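Local coordinates for insect group II chitinase (Ostrinia furnacalis, PDB 5Y2B), which is a family 18 glycoside hydrolase of an insect that probably cleaves the beta-1,4 bonds of chitin, and holds N-acetylglucosamine sugars here, at residues S17-G22 and D56-Y61; L9-T14 and S34-I39; P249-S254 and M344-D349. All coordinates share one frame; numbering follows the deposited sequence.

Interaction 1 of 3, residues S17-G22 and D56-Y61; sequences SWYRPG and DTWSDY. With NAG (2-acetamido-2-deoxy-beta-D-glucopyranose), chain B.
The Y19 ring offers one face to a sugar and its edge to D56, which lies close to the ring plane. Over that face lies the N-acetylglucosamine of chain B, with its C6 3.7 Å from Y19 CE2 and its C4 and O4 further back over the ring. W58 in turn presents its pyrrole edge to the Y19 hydroxyl. The indole of W18 runs nearly parallel to that of W58, planes at 27°, but the two are slid so far apart that they barely overlap; the touch is made at the rim, W18 CZ3 to W58 CD1 at 3.6 Å. Beside it, S59 CB packs 3.9 Å from W18 CE3.

The polar core is a short bond in which Y19 OH donates to D56 OD2 at 2.6 Å. The acceptor uses its syn lone pair, and the carboxylate is turned 29° from the phenol ring, whose edge it meets near the plane. With CG anti to the carbonyl carbon (chi1 -59°), Y19 reaches from the centre of an inverse gamma turn toward the helix start. D56 is also the N-cap of helix 57-62, its OD1 accepting a weak capping bond from S59 N at 3.3 Å, while D56 N donates to D60 OD2 from above that carboxylate plane. The second-shell D60, itself bonded to Y41 and N15, probably helps to position the cap.

W18 also meets the ring of F65. The whole illustrates a tyrosine that packs one face on a sugar while its hydroxyl bonds the N-cap aspartate of a helix: Y19 sits in the loop following strand 8-14, at the sugar-binding end of the family 18 barrel, consistent with a place along the chitin-binding cleft.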
loop_
_atom_site.group_PDB
_atom_site.type_symbol
_atom_site.label_atom_id
_atom_site.label_comp_id
_atom_site.label_asym_id
_atom_site.label_seq_id
_atom_site.Cartn_x
_atom_site.Cartn_y
_atom_site.Cartn_z
ATOM N N SER A 17 -13.130 4.596 -3.720
ATOM C CA SER A 17 -12.854 5.142 -5.041
ATOM C C SER A 17 -14.110 5.197 -5.910
ATOM O O SER A 17 -14.063 5.750 -7.015
ATOM C CB SER A 17 -11.765 4.306 -5.720
ATOM O OG SER A 17 -12.150 2.952 -5.624
ATOM N N TRP A 18 -15.209 4.601 -5.449
ATOM C CA TRP A 18 -16.525 4.774 -6.053
ATOM C C TRP A 18 -17.021 6.214 -5.958
ATOM O O TRP A 18 -17.772 6.681 -6.822
ATOM C CB TRP A 18 -17.505 3.859 -5.324
ATOM C CG TRP A 18 -18.852 3.672 -5.972
ATOM C CD1 TRP A 18 -19.127 3.593 -7.306
ATOM C CD2 TRP A 18 -20.096 3.468 -5.292
ATOM N NE1 TRP A 18 -20.474 3.367 -7.501
ATOM C CE2 TRP A 18 -21.090 3.289 -6.283
ATOM C CE3 TRP A 18 -20.458 3.379 -3.941
ATOM C CZ2 TRP A 18 -22.427 3.054 -5.968
ATOM C CZ3 TRP A 18 -21.796 3.128 -3.619
ATOM C CH2 TRP A 18 -22.766 2.983 -4.634
ATOM N N TYR A 19 -16.652 6.905 -4.890
ATOM C CA TYR A 19 -17.160 8.243 -4.613
ATOM C C TYR A 19 -16.294 9.302 -5.284
ATOM O O TYR A 19 -15.739 10.160 -4.618
ATOM C CB TYR A 19 -17.201 8.478 -3.108
ATOM C CG TYR A 19 -18.057 7.505 -2.362
ATOM C CD1 TYR A 19 -19.425 7.663 -2.344
ATOM C CD2 TYR A 19 -17.506 6.437 -1.646
ATOM C CE1 TYR A 19 -20.242 6.819 -1.642
ATOM C CE2 TYR A 19 -18.330 5.547 -0.950
ATOM C CZ TYR A 19 -19.715 5.770 -0.950
ATOM O OH TYR A 19 -20.610 4.964 -0.279
ATOM N N ARG A 20 -16.175 9.223 -6.610
ATOM C CA ARG A 20 -15.299 10.110 -7.356
ATOM C C ARG A 20 -16.032 10.549 -8.620
ATOM O O ARG A 20 -16.802 9.757 -9.192
ATOM C CB ARG A 20 -13.943 9.451 -7.721
ATOM C CG ARG A 20 -12.984 9.410 -6.516
ATOM C CD ARG A 20 -11.679 8.686 -6.813
ATOM N NE ARG A 20 -10.916 8.544 -5.586
ATOM C CZ ARG A 20 -9.902 7.707 -5.403
ATOM N NH1 ARG A 20 -9.478 6.932 -6.396
ATOM N NH2 ARG A 20 -9.302 7.669 -4.207
ATOM N N PRO A 21 -15.840 11.788 -9.074
ATOM C CA PRO A 21 -16.598 12.251 -10.241
ATOM C C PRO A 21 -16.025 11.690 -11.528
ATOM O O PRO A 21 -14.830 11.392 -11.630
ATOM C CB PRO A 21 -16.450 13.778 -10.180
ATOM C CG PRO A 21 -15.086 13.989 -9.548
ATOM C CD PRO A 21 -14.994 12.858 -8.496
ATOM N N GLY A 22 -16.914 11.530 -12.513
ATOM C CA GLY A 22 -16.481 11.407 -13.897
ATOM C C GLY A 22 -15.615 10.184 -14.061
ATOM O O GLY A 22 -15.941 9.108 -13.552
ATOM N N ASP A 56 -18.192 0.854 5.287
ATOM C CA ASP A 56 -19.134 1.660 4.492
ATOM C C ASP A 56 -20.244 0.705 4.085
ATOM O O ASP A 56 -20.150 0.008 3.065
ATOM C CB ASP A 56 -18.464 2.321 3.282
ATOM C CG ASP A 56 -19.494 2.953 2.272
ATOM O OD1 ASP A 56 -20.711 3.013 2.532
ATOM O OD2 ASP A 56 -19.072 3.411 1.192
ATOM N N THR A 57 -21.295 0.669 4.892
ATOM C CA THR A 57 -22.321 -0.347 4.674
ATOM C C THR A 57 -23.054 -0.098 3.364
ATOM O O THR A 57 -23.495 -1.057 2.713
ATOM C CB THR A 57 -23.308 -0.373 5.835
ATOM O OG1 THR A 57 -23.912 0.922 5.940
ATOM C CG2 THR A 57 -22.588 -0.733 7.187
ATOM N N TRP A 58 -23.145 1.166 2.933
ATOM C CA TRP A 58 -23.848 1.458 1.681
ATOM C C TRP A 58 -23.218 0.689 0.530
ATOM O O TRP A 58 -23.912 -0.012 -0.212
ATOM C CB TRP A 58 -23.868 2.963 1.387
ATOM C CG TRP A 58 -24.537 3.384 0.051
ATOM C CD1 TRP A 58 -23.968 4.131 -0.946
ATOM C CD2 TRP A 58 -25.903 3.139 -0.370
ATOM N NE1 TRP A 58 -24.884 4.344 -1.978
ATOM C CE2 TRP A 58 -26.069 3.739 -1.645
ATOM C CE3 TRP A 58 -26.991 2.461 0.207
ATOM C CZ2 TRP A 58 -27.282 3.682 -2.362
ATOM C CZ3 TRP A 58 -28.189 2.376 -0.513
ATOM C CH2 TRP A 58 -28.335 2.999 -1.779
ATOM N N SER A 59 -21.892 0.812 0.363
ATOM C CA SER A 59 -21.219 0.126 -0.731
ATOM C C SER A 59 -20.987 -1.357 -0.400
ATOM O O SER A 59 -21.361 -2.236 -1.189
ATOM C CB SER A 59 -19.903 0.846 -1.067
ATOM O OG SER A 59 -18.918 0.674 -0.042
ATOM N N ASP A 60 -20.419 -1.655 0.782
ATOM C CA ASP A 60 -19.955 -3.020 1.100
ATOM C C ASP A 60 -21.106 -4.026 1.184
ATOM O O ASP A 60 -20.993 -5.156 0.682
ATOM C CB ASP A 60 -19.188 -3.028 2.424
ATOM C CG ASP A 60 -17.981 -2.108 2.398
ATOM O OD1 ASP A 60 -17.575 -1.737 1.275
ATOM O OD2 ASP A 60 -17.463 -1.734 3.477
ATOM N N TYR A 61 -22.199 -3.644 1.867
ATOM C CA TYR A 61 -23.359 -4.504 2.093
ATOM C C TYR A 61 -24.481 -4.183 1.112
ATOM O O TYR A 61 -24.852 -5.026 0.301
ATOM C CB TYR A 61 -23.901 -4.348 3.531
ATOM C CG TYR A 61 -23.013 -4.724 4.700
ATOM C CD1 TYR A 61 -21.976 -5.670 4.577
ATOM C CD2 TYR A 61 -23.224 -4.162 5.966
ATOM C CE1 TYR A 61 -21.146 -6.024 5.716
ATOM C CE2 TYR A 61 -22.409 -4.514 7.098
ATOM C CZ TYR A 61 -21.368 -5.439 6.960
ATOM O OH TYR A 61 -20.578 -5.743 8.083
HETATM C C1 NAG B . -14.293 9.721 1.360
HETATM C C2 NAG B . -14.872 10.671 0.307
HETATM C C3 NAG B . -16.351 10.964 0.586
HETATM C C4 NAG B . -17.128 9.659 0.726
HETATM C C5 NAG B . -16.503 8.810 1.845
HETATM C C6 NAG B . -17.189 7.477 2.037
HETATM C C7 NAG B . -13.206 12.168 -0.766
HETATM C C8 NAG B . -12.506 13.516 -0.667
HETATM N N2 NAG B . -14.100 11.908 0.200
HETATM O O3 NAG B . -16.841 11.767 -0.466
HETATM O O4 NAG B . -18.512 9.855 1.006
HETATM O O5 NAG B . -15.149 8.523 1.493
HETATM O O6 NAG B . -16.283 6.523 2.568
HETATM O O7 NAG B . -12.956 11.356 -1.658
#

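Interaction 2 of 3, residues L9-T14 and S34-I39; sequences LVCYYT and SLCTHI. With NAG (2-acetamido-2-deoxy-beta-D-glucopyranose), chain C.
A disulfide from strand 8-14 to the loop that leads into the neighbouring parallel strand 38-46, C11 to C36, links covalently the first strand of the family 18 TIM barrel to the approach to the second. The SG atoms of C11 and C36 are 2.1 Å apart with a chi3 of -105°. In both cysteines the sulfur stands anti to the carbonyl carbon (chi1 -53° and -49°); the C11 side chain leaves on the I39 face of the sheet and meets C36 there.

Around this bridge the backbone is tied unevenly. L9 O is gripped by two successive amides: T37 N at 2.9 Å, arriving in the carbonyl plane on a lone pair, and H38 N, whose bond is weak. T37 adds its side chain, for OG1 accepts from L9 N at 2.8 Å and also shares a hydrogen bond with H38 ND1 at the edge of the imidazole. The hydroxyl therefore stands in for a backbone acceptor just where 34-39 is not yet strand. Regular pairing begins one step later, with C11 N bonded to H38 O at 2.9 Å along a nearly straight path. I39 CA then approaches C11 O at 3.3 Å, a CA-H...O contact.

Side chains complete the join. V10 CG2 meets H38 CB on one face, Y13 CB meets I39 CG2 at 4.0 Å on the other, and L9 CD1 lies 3.4 Å from L35 O. Further along the strand, the ring of Y12 carries the methyl C8 of the chain C sugar over one face, 3.3 Å from CZ, and its hydroxyl bonds D124 of the DGLDLDWE segment, which fits the family's DxxDxDxE signature.

Strand 8-14 is flanked by 38-46 and 342-346; helix 363-373 packs on L9 and L35, and helix 65-70 on Y13 and I39.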
loop_
_atom_site.group_PDB
_atom_site.type_symbol
_atom_site.label_atom_id
_atom_site.label_comp_id
_atom_site.label_asym_id
_atom_site.label_seq_id
_atom_site.Cartn_x
_atom_site.Cartn_y
_atom_site.Cartn_z
ATOM N N LEU A 9 1.406 -10.663 -7.436
ATOM C CA LEU A 9 1.126 -9.247 -7.667
ATOM C C LEU A 9 -0.134 -8.938 -6.856
ATOM O O LEU A 9 -1.248 -9.284 -7.261
ATOM C CB LEU A 9 0.951 -8.945 -9.163
ATOM C CG LEU A 9 1.443 -7.578 -9.615
ATOM C CD1 LEU A 9 1.295 -7.394 -11.145
ATOM C CD2 LEU A 9 0.702 -6.462 -8.838
ATOM N N VAL A 10 0.038 -8.280 -5.720
ATOM C CA VAL A 10 -1.055 -8.034 -4.781
ATOM C C VAL A 10 -1.612 -6.641 -5.074
ATOM O O VAL A 10 -0.895 -5.647 -4.952
ATOM C CB VAL A 10 -0.555 -8.165 -3.325
ATOM C CG1 VAL A 10 -1.650 -7.959 -2.304
ATOM C CG2 VAL A 10 0.115 -9.545 -3.140
ATOM N N CYS A 11 -2.878 -6.561 -5.471
ATOM C CA CYS A 11 -3.510 -5.285 -5.784
ATOM C C CYS A 11 -4.491 -4.898 -4.691
ATOM O O CYS A 11 -5.409 -5.665 -4.386
ATOM C CB CYS A 11 -4.288 -5.364 -7.103
ATOM S SG CYS A 11 -3.311 -5.962 -8.421
ATOM N N TYR A 12 -4.326 -3.705 -4.147
ATOM C CA TYR A 12 -5.321 -3.168 -3.242
ATOM C C TYR A 12 -6.476 -2.563 -4.048
ATOM O O TYR A 12 -6.262 -1.781 -4.994
ATOM C CB TYR A 12 -4.656 -2.145 -2.304
ATOM C CG TYR A 12 -4.012 -2.817 -1.100
ATOM C CD1 TYR A 12 -2.693 -3.286 -1.153
ATOM C CD2 TYR A 12 -4.753 -3.056 0.071
ATOM C CE1 TYR A 12 -2.104 -3.939 -0.057
ATOM C CE2 TYR A 12 -4.187 -3.692 1.160
ATOM C CZ TYR A 12 -2.858 -4.128 1.094
ATOM O OH TYR A 12 -2.304 -4.763 2.180
ATOM N N TYR A 13 -7.694 -2.992 -3.714
ATOM C CA TYR A 13 -8.938 -2.362 -4.143
ATOM C C TYR A 13 -9.426 -1.454 -3.004
ATOM O O TYR A 13 -9.284 -1.810 -1.833
ATOM C CB TYR A 13 -9.982 -3.459 -4.469
ATOM C CG TYR A 13 -11.356 -2.902 -4.608
ATOM C CD1 TYR A 13 -11.777 -2.374 -5.826
ATOM C CD2 TYR A 13 -12.213 -2.840 -3.516
ATOM C CE1 TYR A 13 -13.002 -1.794 -5.954
ATOM C CE2 TYR A 13 -13.468 -2.276 -3.641
ATOM C CZ TYR A 13 -13.845 -1.755 -4.871
ATOM O OH TYR A 13 -15.069 -1.198 -5.038
ATOM N N THR A 14 -9.981 -0.279 -3.313
ATOM C CA THR A 14 -10.465 0.594 -2.239
ATOM C C THR A 14 -11.939 0.913 -2.444
ATOM O O THR A 14 -12.336 1.340 -3.532
ATOM C CB THR A 14 -9.677 1.902 -2.121
ATOM O OG1 THR A 14 -9.857 2.695 -3.302
ATOM C CG2 THR A 14 -8.180 1.633 -1.902
ATOM N N SER A 34 -6.684 -9.753 -15.286
ATOM C CA SER A 34 -5.424 -10.255 -15.818
ATOM C C SER A 34 -4.214 -9.543 -15.220
ATOM O O SER A 34 -3.090 -9.881 -15.573
ATOM C CB SER A 34 -5.419 -10.115 -17.351
ATOM O OG SER A 34 -5.445 -8.748 -17.659
ATOM N N LEU A 35 -4.412 -8.566 -14.328
ATOM C CA LEU A 35 -3.334 -7.751 -13.787
ATOM C C LEU A 35 -2.941 -8.081 -12.339
ATOM O O LEU A 35 -2.004 -7.463 -11.802
ATOM C CB LEU A 35 -3.734 -6.274 -13.887
ATOM C CG LEU A 35 -3.873 -5.739 -15.315
ATOM C CD1 LEU A 35 -4.185 -4.249 -15.339
ATOM C CD2 LEU A 35 -2.613 -6.025 -16.113
ATOM N N CYS A 36 -3.620 -9.011 -11.675
ATOM C CA CYS A 36 -3.313 -9.290 -10.275
ATOM C C CYS A 36 -3.308 -10.784 -10.009
ATOM O O CYS A 36 -3.991 -11.535 -10.685
ATOM C CB CYS A 36 -4.329 -8.657 -9.329
ATOM S SG CYS A 36 -4.658 -6.949 -9.638
ATOM N N THR A 37 -2.552 -11.222 -9.002
ATOM C CA THR A 37 -2.749 -12.583 -8.511
ATOM C C THR A 37 -3.611 -12.610 -7.273
ATOM O O THR A 37 -4.264 -13.616 -7.007
ATOM C CB THR A 37 -1.414 -13.286 -8.205
ATOM O OG1 THR A 37 -0.666 -12.575 -7.195
ATOM C CG2 THR A 37 -0.592 -13.492 -9.496
ATOM N N HIS A 38 -3.604 -11.512 -6.518
ATOM C CA HIS A 38 -4.302 -11.365 -5.252
ATOM C C HIS A 38 -4.938 -9.990 -5.273
ATOM O O HIS A 38 -4.316 -9.033 -5.741
ATOM C CB HIS A 38 -3.325 -11.475 -4.063
ATOM C CG HIS A 38 -2.697 -12.834 -3.927
ATOM N ND1 HIS A 38 -1.738 -13.301 -4.802
ATOM C CD2 HIS A 38 -2.928 -13.840 -3.044
ATOM C CE1 HIS A 38 -1.382 -14.533 -4.449
ATOM N NE2 HIS A 38 -2.089 -14.882 -3.388
ATOM N N ILE A 39 -6.175 -9.891 -4.798
ATOM C CA ILE A 39 -6.833 -8.611 -4.588
ATOM C C ILE A 39 -7.131 -8.485 -3.099
ATOM O O ILE A 39 -7.618 -9.440 -2.471
ATOM C CB ILE A 39 -8.103 -8.487 -5.444
ATOM C CG1 ILE A 39 -7.724 -8.395 -6.924
ATOM C CG2 ILE A 39 -8.938 -7.287 -5.024
ATOM C CD1 ILE A 39 -8.899 -8.837 -7.866
HETATM C C1 NAG C . -0.994 3.002 3.581
HETATM C C2 NAG C . -2.360 2.339 3.966
HETATM C C3 NAG C . -3.554 3.159 3.458
HETATM C C4 NAG C . -3.074 4.491 2.886
HETATM C C5 NAG C . -2.038 4.268 1.786
HETATM C C6 NAG C . -1.375 5.555 1.361
HETATM C C7 NAG C . -1.888 0.394 2.489
HETATM C C8 NAG C . -2.078 -1.124 2.330
HETATM N N2 NAG C . -2.454 0.940 3.584
HETATM O O3 NAG C . -4.436 3.352 4.562
HETATM O O4 NAG C . -4.105 5.164 2.171
HETATM O O5 NAG C . -0.997 3.381 2.191
HETATM O O6 NAG C . -0.442 5.299 0.333
HETATM O O7 NAG C . -1.263 1.070 1.641
#

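Interaction 3 of 3, residues P249-S254 and M344-D349; sequences PMYGQS and MIWALD. With NAG (2-acetamido-2-deoxy-beta-D-glucopyranose), chain C; NAG (2-acetamido-2-deoxy-beta-D-glucopyranose), chain D.
Y251 comes up to the indole edge of W346, CE1 3.6 Å from W346 CD1, with the ring planes almost perpendicular at 87° but meeting obliquely. The chain C sugar lies over one face of that indole: its acetamido O7 stands over the rim, 3.0 Å from W346 CE3, while its O6 lies over the pyrrole side. A347 CB lies against the opposite face, across the cis peptide that joins the two residues. At the indole edge, W346 NE1 donates to O7 of the chain D sugar at 2.8 Å. That second sugar is joined through its C1 to O4 of the first, so W346 grips two linked units of one oligosaccharide.

The hydroxyl of Y251 accepts from O6 of the chain C sugar at 2.5 Å and also bonds D199. W346 O lies at the edge of the Y251 ring and takes the M250 amide N at 2.8 Å, the hydrogen bond that pairs the strands. Two bends in the M250 chain (chi2 -76°, chi3 90°) lay SD and CE against I345, with CE 3.9 Å from I345 CG2.

This sugar-bearing tryptophan floor is consistent with the -1 subsite of family 18 chitinases. The contact joins neighbouring strands 244-257 and 342-346; the latter pairs on with 8-14, which closes the barrel, and helix 363-373 packs on M250 and I345.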
loop_
_atom_site.group_PDB
_atom_site.type_symbol
_atom_site.label_atom_id
_atom_site.label_comp_id
_atom_site.label_asym_id
_atom_site.label_seq_id
_atom_site.Cartn_x
_atom_site.Cartn_y
_atom_site.Cartn_z
ATOM N N PRO A 249 3.773 2.610 -5.266
ATOM C CA PRO A 249 2.663 3.577 -5.294
ATOM C C PRO A 249 2.216 3.892 -6.711
ATOM O O PRO A 249 3.033 4.095 -7.616
ATOM C CB PRO A 249 3.270 4.825 -4.638
ATOM C CG PRO A 249 4.731 4.764 -5.139
ATOM C CD PRO A 249 5.091 3.272 -5.302
ATOM N N MET A 250 0.882 3.922 -6.896
ATOM C CA MET A 250 0.280 4.355 -8.150
ATOM C C MET A 250 -0.108 5.820 -8.096
ATOM O O MET A 250 -0.984 6.245 -8.851
ATOM C CB MET A 250 -0.946 3.505 -8.518
ATOM C CG MET A 250 -0.737 1.963 -8.502
ATOM S SD MET A 250 0.176 1.310 -9.908
ATOM C CE MET A 250 1.868 1.393 -9.277
ATOM N N TYR A 251 0.502 6.589 -7.196
ATOM C CA TYR A 251 0.090 7.957 -6.915
ATOM C C TYR A 251 1.342 8.726 -6.523
ATOM O O TYR A 251 2.453 8.168 -6.394
ATOM C CB TYR A 251 -0.958 8.028 -5.798
ATOM C CG TYR A 251 -0.355 7.541 -4.508
ATOM C CD1 TYR A 251 -0.260 6.185 -4.244
ATOM C CD2 TYR A 251 0.190 8.430 -3.595
ATOM C CE1 TYR A 251 0.321 5.730 -3.108
ATOM C CE2 TYR A 251 0.773 8.000 -2.457
ATOM C CZ TYR A 251 0.847 6.651 -2.216
ATOM O OH TYR A 251 1.426 6.227 -1.079
ATOM N N GLY A 252 1.154 10.017 -6.332
ATOM C CA GLY A 252 2.261 10.905 -6.079
ATOM C C GLY A 252 1.982 11.696 -4.825
ATOM O O GLY A 252 0.830 11.941 -4.458
ATOM N N GLN A 253 3.059 12.050 -4.136
ATOM C CA GLN A 253 2.978 13.000 -3.047
ATOM C C GLN A 253 3.153 14.419 -3.612
ATOM O O GLN A 253 4.102 14.698 -4.343
ATOM C CB GLN A 253 4.046 12.683 -1.986
ATOM C CG GLN A 253 3.735 11.462 -1.068
ATOM C CD GLN A 253 2.540 11.681 -0.130
ATOM O OE1 GLN A 253 2.149 12.807 0.136
ATOM N NE2 GLN A 253 1.959 10.593 0.366
ATOM N N SER A 254 2.260 15.317 -3.244
ATOM C CA SER A 254 2.239 16.657 -3.807
ATOM C C SER A 254 2.550 17.692 -2.735
ATOM O O SER A 254 2.260 17.510 -1.536
ATOM C CB SER A 254 0.874 16.951 -4.455
ATOM O OG SER A 254 -0.130 17.077 -3.439
ATOM N N MET A 344 3.410 -5.418 -4.887
ATOM C CA MET A 344 2.113 -4.973 -4.399
ATOM C C MET A 344 1.874 -3.545 -4.894
ATOM O O MET A 344 2.809 -2.737 -4.908
ATOM C CB MET A 344 2.086 -5.025 -2.858
ATOM C CG MET A 344 0.858 -4.415 -2.192
ATOM S SD MET A 344 0.978 -2.644 -1.850
ATOM C CE MET A 344 1.842 -2.637 -0.257
ATOM N N ILE A 345 0.632 -3.190 -5.248
ATOM C CA ILE A 345 0.364 -1.794 -5.604
ATOM C C ILE A 345 -0.700 -1.206 -4.688
ATOM O O ILE A 345 -1.696 -1.859 -4.348
ATOM C CB ILE A 345 -0.033 -1.614 -7.094
ATOM C CG1 ILE A 345 -1.357 -2.313 -7.384
ATOM C CG2 ILE A 345 1.048 -2.137 -7.973
ATOM C CD1 ILE A 345 -2.089 -1.789 -8.572
ATOM N N TRP A 346 -0.473 0.042 -4.292
ATOM C CA TRP A 346 -1.485 0.915 -3.713
ATOM C C TRP A 346 -1.742 2.025 -4.737
ATOM O O TRP A 346 -0.881 2.900 -4.923
ATOM C CB TRP A 346 -1.018 1.533 -2.381
ATOM C CG TRP A 346 -2.132 2.328 -1.812
ATOM C CD1 TRP A 346 -2.443 3.638 -2.084
ATOM C CD2 TRP A 346 -3.192 1.822 -1.001
ATOM N NE1 TRP A 346 -3.606 3.984 -1.443
ATOM C CE2 TRP A 346 -4.084 2.890 -0.769
ATOM C CE3 TRP A 346 -3.455 0.576 -0.421
ATOM C CZ2 TRP A 346 -5.217 2.750 0.014
ATOM C CZ3 TRP A 346 -4.585 0.438 0.345
ATOM C CH2 TRP A 346 -5.451 1.517 0.563
ATOM N N ALA A 347 -2.898 2.033 -5.402
ATOM C CA ALA A 347 -4.008 1.056 -5.407
ATOM C C ALA A 347 -4.542 0.991 -6.873
ATOM O O ALA A 347 -4.156 1.824 -7.711
ATOM C CB ALA A 347 -5.103 1.486 -4.470
ATOM N N LEU A 348 -5.413 0.017 -7.162
ATOM C CA LEU A 348 -5.883 -0.224 -8.530
ATOM C C LEU A 348 -6.411 1.043 -9.169
ATOM O O LEU A 348 -6.121 1.334 -10.337
ATOM C CB LEU A 348 -7.000 -1.275 -8.527
ATOM C CG LEU A 348 -6.440 -2.689 -8.456
ATOM C CD1 LEU A 348 -7.537 -3.637 -7.979
ATOM C CD2 LEU A 348 -5.849 -3.067 -9.827
ATOM N N ASP A 349 -7.155 1.821 -8.393
ATOM C CA ASP A 349 -7.962 2.936 -8.860
ATOM C C ASP A 349 -7.170 4.224 -9.025
ATOM O O ASP A 349 -7.746 5.235 -9.450
ATOM C CB ASP A 349 -9.068 3.195 -7.863
ATOM C CG ASP A 349 -8.522 3.341 -6.426
ATOM O OD1 ASP A 349 -8.178 4.480 -6.001
ATOM O OD2 ASP A 349 -8.407 2.286 -5.740
HETATM C C1 NAG C . -0.994 3.002 3.581
HETATM C C2 NAG C . -2.360 2.339 3.966
HETATM C C3 NAG C . -3.554 3.159 3.458
HETATM C C4 NAG C . -3.074 4.491 2.886
HETATM C C5 NAG C . -2.038 4.268 1.786
HETATM C C6 NAG C . -1.375 5.555 1.361
HETATM C C7 NAG C . -1.888 0.394 2.489
HETATM C C8 NAG C . -2.078 -1.124 2.330
HETATM N N2 NAG C . -2.454 0.940 3.584
HETATM O O3 NAG C . -4.436 3.352 4.562
HETATM O O4 NAG C . -4.105 5.164 2.171
HETATM O O5 NAG C . -0.997 3.381 2.191
HETATM O O6 NAG C . -0.442 5.299 0.333
HETATM O O7 NAG C . -1.263 1.070 1.641
HETATM C C1 NAG D . -4.901 6.116 2.783
HETATM C C2 NAG D . -5.532 6.928 1.667
HETATM C C3 NAG D . -6.655 7.775 2.214
HETATM C C4 NAG D . -7.640 6.836 2.886
HETATM C C5 NAG D . -6.917 6.059 3.998
HETATM C C6 NAG D . -7.809 5.040 4.681
HETATM C C7 NAG D . -4.140 7.464 -0.297
HETATM C C8 NAG D . -3.035 8.380 -0.853
HETATM N N2 NAG D . -4.538 7.724 0.955
HETATM O O3 NAG D . -7.251 8.468 1.140
HETATM O O4 NAG D . -8.644 7.535 3.581
HETATM O O5 NAG D . -5.862 5.331 3.387
HETATM O O6 NAG D . -7.182 4.488 5.820
HETATM O O7 NAG D . -4.660 6.552 -0.964
#

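Overall arrangement
Interactions 2 and 3 are buried in the barrel and share a wall: strand 342-346 pairs with 8-14 through V10 O and I345 N, and Y12 and W346 pack together while both touch the chain C sugar. Interaction 1, partly buried and nearer the periphery, joins the loop after strand 8-14 to the start of helix 57-62. It touches interaction 3 through the R20-D349 salt bridge and S17 packed on D349, whose other carboxylate oxygen probably bonds T14. Chemistry follows place: covalent and backbone bonding where strands begin in 9-14/34-39, an aromatic floor with sugar hydrogen bonds in 249-254/344-349, and a helix cap with tryptophan and tyrosine rings in 17-22/56-61.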